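Local coordinates for protein trilobed Protease (Pyrococcus furiosus, PDB 2GOP) that forms the seven-bladed, open-Velcro beta-propeller domain of the Trilobed protease, a hydrolase that probably cleaves peptides, at residues W111-R116 and W178-I183. Residues are numbered along the deposited sequence; the frame is centred on the assembly and turned at random. Where two conformers were deposited one is given.
Sequences WNEDSR and WHRDKI
Asn112 lies over one face of the Trp178 indole: its CB sits 4.0 Å from the centroid of the six-membered ring in a CH-pi contact, and ND2 lies over the same face, shifted toward the rim, 3.4 Å from CE3. CG anti to the backbone N (chi1 -177°) turns the amide so that ND2 dips toward the ring and OD1 points away from it. ND2 donates to Asp181 OD1 at 3.0 Å, a bent bond (140° at the hydrogen) that meets the carboxylate oxygen nearly along its C-O axis. Lys117 also forms a salt bridge to Asp181 OD1. Asn112 OD1 makes an Asx turn, accepting from Asp114 N at 2.7 Å. Each segment turns between the first two strands of its own blade, in adjacent blades of the beta-propeller: type I at Asn112–Ser115, type II' at His179–Lys182. Replacing Trp178 by alanine removes the surface beneath Asn112 and is likely to leave its amide less firmly held toward Asp181. On the solvent-exposed side, in one of two conformers, Glu113 OE1 forms a salt bridge with Arg180 NH1 at 3.0 Å, near the guanidinium plane, the carboxylate standing 79° to it; in that conformer a water joins OE2 to Arg180 N. Other waters link Asn112 OD1 to Asp181 OD1 and Glu113 N to Arg180 O.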
ATOM      1  N   TRP A 111     -19.873  13.337   5.314  1.00 37.66           N
ATOM      2  CA  TRP A 111     -20.899  14.066   6.015  1.00 37.46           C
ATOM      3  C   TRP A 111     -21.056  13.538   7.422  1.00 37.84           C
ATOM      4  O   TRP A 111     -20.998  12.330   7.651  1.00 33.86           O
ATOM      5  CB  TRP A 111     -22.253  13.899   5.325  1.00 37.35           C
ATOM      6  CG  TRP A 111     -22.420  14.682   4.078  1.00 36.69           C
ATOM      7  CD1 TRP A 111     -22.356  14.204   2.818  1.00 36.06           C
ATOM      8  CD2 TRP A 111     -22.727  16.076   3.966  1.00 34.59           C
ATOM      9  NE1 TRP A 111     -22.589  15.212   1.919  1.00 36.89           N
ATOM     10  CE2 TRP A 111     -22.819  16.372   2.599  1.00 34.53           C
ATOM     11  CE3 TRP A 111     -22.930  17.104   4.888  1.00 37.16           C
ATOM     12  CZ2 TRP A 111     -23.104  17.659   2.121  1.00 37.38           C
ATOM     13  CZ3 TRP A 111     -23.206  18.381   4.414  1.00 36.84           C
ATOM     14  CH2 TRP A 111     -23.295  18.644   3.038  1.00 36.57           C
ATOM     15  N   ASN A 112     -21.289  14.463   8.350  1.00 37.70           N
ATOM     16  CA  ASN A 112     -21.841  14.147   9.657  1.00 37.91           C
ATOM     17  C   ASN A 112     -23.294  13.667   9.510  1.00 38.01           C
ATOM     18  O   ASN A 112     -23.984  14.032   8.558  1.00 34.59           O
ATOM     19  CB  ASN A 112     -21.764  15.388  10.552  1.00 36.60           C
ATOM     20  CG  ASN A 112     -22.252  15.123  11.957  1.00 40.98           C
ATOM     21  OD1 ASN A 112     -23.447  14.926  12.172  1.00 43.57           O
ATOM     22  ND2 ASN A 112     -21.329  15.102  12.923  1.00 39.04           N
ATOM     23  N   GLU A 113     -23.749  12.833  10.444  1.00 39.13           N
ATOM     24  CA  GLU A 113     -25.135  12.327  10.494  0.50 38.16           C
ATOM     25  C   GLU A 113     -26.173  13.445  10.431  1.00 38.16           C
ATOM     26  O   GLU A 113     -27.329  13.229  10.060  1.00 39.15           O
ATOM     27  CB  GLU A 113     -25.370  11.566  11.804  0.50 38.20           C
ATOM     28  CG  GLU A 113     -24.696  10.201  11.904  0.50 37.96           C
ATOM     29  CD  GLU A 113     -24.723   9.628  13.321  0.50 37.69           C
ATOM     30  OE1 GLU A 113     -25.392  10.218  14.203  0.50 33.06           O
ATOM     31  OE2 GLU A 113     -24.064   8.592  13.554  0.50 37.53           O
ATOM     32  N   ASP A 114     -25.780  14.644  10.854  1.00 37.70           N
ATOM     33  CA  ASP A 114     -26.700  15.791  10.860  1.00 38.34           C
ATOM     34  C   ASP A 114     -26.908  16.485   9.502  1.00 38.92           C
ATOM     35  O   ASP A 114     -27.626  17.490   9.432  1.00 41.28           O
ATOM     36  CB  ASP A 114     -26.285  16.818  11.930  1.00 38.94           C
ATOM     37  CG  ASP A 114     -24.964  17.516  11.629  1.00 37.91           C
ATOM     38  OD1 ASP A 114     -24.425  17.399  10.512  1.00 38.28           O
ATOM     39  OD2 ASP A 114     -24.457  18.208  12.540  1.00 45.57           O
ATOM     40  N   SER A 115     -26.270  15.982   8.439  1.00 37.76           N
ATOM     41  CA  SER A 115     -26.388  16.565   7.085  1.00 38.78           C
ATOM     42  C   SER A 115     -26.043  18.053   7.056  1.00 37.87           C
ATOM     43  O   SER A 115     -26.515  18.784   6.191  1.00 39.28           O
ATOM     44  CB  SER A 115     -27.811  16.380   6.517  1.00 34.29           C
ATOM     45  OG  SER A 115     -28.210  15.036   6.544  1.00 36.88           O
ATOM     46  N   ARG A 116     -25.243  18.500   8.014  1.00 40.29           N
ATOM     47  CA  ARG A 116     -24.860  19.908   8.107  1.00 42.26           C
ATOM     48  C   ARG A 116     -23.340  20.044   8.180  1.00 42.21           C
ATOM     49  O   ARG A 116     -22.758  20.853   7.448  1.00 45.10           O
ATOM     50  CB  ARG A 116     -25.551  20.548   9.315  1.00 43.29           C
ATOM     51  CG  ARG A 116     -25.055  21.907   9.700  1.00 44.62           C
ATOM     52  CD  ARG A 116     -25.598  22.326  11.068  1.00 47.64           C
ATOM     53  NE  ARG A 116     -24.524  22.910  11.871  1.00 54.09           N
ATOM     54  CZ  ARG A 116     -24.058  22.420  13.023  1.00 56.99           C
ATOM     55  NH1 ARG A 116     -24.597  21.347  13.604  1.00 57.71           N
ATOM     56  NH2 ARG A 116     -23.054  23.051  13.634  1.00 58.03           N
ATOM     57  N   TRP A 178     -15.971  10.321  11.193  1.00 35.78           N
ATOM     58  CA  TRP A 178     -16.921  10.795  12.196  1.00 37.02           C
ATOM     59  C   TRP A 178     -17.272   9.637  13.129  1.00 37.80           C
ATOM     60  O   TRP A 178     -17.412   8.496  12.684  1.00 32.43           O
ATOM     61  CB  TRP A 178     -18.225  11.277  11.556  1.00 37.22           C
ATOM     62  CG  TRP A 178     -18.177  12.612  10.889  1.00 36.05           C
ATOM     63  CD1 TRP A 178     -18.248  12.851   9.552  1.00 37.44           C
ATOM     64  CD2 TRP A 178     -18.087  13.895  11.520  1.00 36.72           C
ATOM     65  NE1 TRP A 178     -18.184  14.188   9.311  1.00 37.11           N
ATOM     66  CE2 TRP A 178     -18.089  14.859  10.498  1.00 36.57           C
ATOM     67  CE3 TRP A 178     -18.000  14.325  12.855  1.00 37.36           C
ATOM     68  CZ2 TRP A 178     -18.003  16.231  10.756  1.00 34.93           C
ATOM     69  CZ3 TRP A 178     -17.914  15.697  13.111  1.00 36.27           C
ATOM     70  CH2 TRP A 178     -17.917  16.626  12.063  1.00 36.65           C
ATOM     71  N   HIS A 179     -17.400   9.945  14.418  1.00 38.61           N
ATOM     72  CA  HIS A 179     -18.041   9.058  15.381  1.00 37.70           C
ATOM     73  C   HIS A 179     -19.045   9.903  16.150  1.00 37.08           C
ATOM     74  O   HIS A 179     -18.706  10.531  17.161  1.00 36.08           O
ATOM     75  CB  HIS A 179     -17.033   8.414  16.329  1.00 36.01           C
ATOM     76  CG  HIS A 179     -17.654   7.431  17.276  1.00 37.63           C
ATOM     77  ND1 HIS A 179     -18.412   6.356  16.846  1.00 34.52           N
ATOM     78  CD2 HIS A 179     -17.637   7.363  18.628  1.00 35.46           C
ATOM     79  CE1 HIS A 179     -18.838   5.676  17.896  1.00 36.18           C
ATOM     80  NE2 HIS A 179     -18.376   6.262  18.990  1.00 34.91           N
ATOM     81  N   ARG A 180     -20.279   9.901  15.657  1.00 35.28           N
ATOM     82  CA  ARG A 180     -21.291  10.903  16.017  1.00 38.21           C
ATOM     83  C   ARG A 180     -20.723  12.317  15.811  1.00 36.59           C
ATOM     84  O   ARG A 180     -20.370  12.634  14.683  1.00 34.86           O
ATOM     85  CB  ARG A 180     -21.885  10.635  17.395  1.00 38.15           C
ATOM     86  CG  ARG A 180     -22.650   9.294  17.440  1.00 41.50           C
ATOM     87  CD  ARG A 180     -23.806   9.308  18.419  1.00 46.26           C
ATOM     88  NE  ARG A 180     -24.557   8.043  18.455  1.00 50.66           N
ATOM     89  CZ  ARG A 180     -25.478   7.663  17.562  1.00 54.00           C
ATOM     90  NH1 ARG A 180     -25.780   8.428  16.519  1.00 55.04           N
ATOM     91  NH2 ARG A 180     -26.104   6.500  17.708  1.00 55.14           N
ATOM     92  N   ASP A 181     -20.609  13.144  16.853  1.00 33.60           N
ATOM     93  CA  ASP A 181     -20.054  14.490  16.686  1.00 36.73           C
ATOM     94  C   ASP A 181     -18.554  14.576  16.956  1.00 38.41           C
ATOM     95  O   ASP A 181     -17.966  15.661  16.887  1.00 37.87           O
ATOM     96  CB  ASP A 181     -20.811  15.493  17.553  1.00 36.16           C
ATOM     97  CG  ASP A 181     -22.115  15.948  16.915  1.00 37.87           C
ATOM     98  OD1 ASP A 181     -22.216  15.983  15.654  1.00 37.90           O
ATOM     99  OD2 ASP A 181     -23.037  16.266  17.681  1.00 39.89           O
ATOM    100  N   LYS A 182     -17.931  13.435  17.244  1.00 38.39           N
ATOM    101  CA  LYS A 182     -16.497  13.382  17.449  1.00 37.01           C
ATOM    102  C   LYS A 182     -15.806  12.869  16.196  1.00 36.63           C
ATOM    103  O   LYS A 182     -16.433  12.325  15.295  1.00 35.34           O
ATOM    104  CB  LYS A 182     -16.160  12.489  18.640  1.00 36.99           C
ATOM    105  CG  LYS A 182     -16.763  12.941  19.942  1.00 36.23           C
ATOM    106  CD  LYS A 182     -16.147  12.214  21.127  1.00 36.34           C
ATOM    107  CE  LYS A 182     -16.913  12.492  22.424  1.00 35.15           C
ATOM    108  NZ  LYS A 182     -16.268  11.895  23.627  1.00 35.88           N
ATOM    109  N   ILE A 183     -14.497  13.057  16.139  1.00 37.76           N
ATOM    110  CA  ILE A 183     -13.709  12.542  15.042  1.00 36.52           C
ATOM    111  C   ILE A 183     -12.709  11.538  15.605  1.00 36.61           C
ATOM    112  O   ILE A 183     -11.991  11.818  16.579  1.00 34.98           O
ATOM    113  CB  ILE A 183     -12.985  13.669  14.265  1.00 39.22           C
ATOM    114  CG1 ILE A 183     -14.015  14.633  13.649  1.00 40.15           C
ATOM    115  CG2 ILE A 183     -12.136  13.087  13.154  1.00 35.93           C
ATOM    116  CD1 ILE A 183     -13.466  16.018  13.431  1.00 44.73           C
TER
HETATM  117  O   HOH W   1     -24.877  14.714  14.599  1.00 62.11           O
HETATM  118  O   HOH W   2     -21.761  11.760  12.299  1.00 41.61           O
HETATM  119  O   HOH W   3     -21.346   8.568  13.228  1.00 58.13           O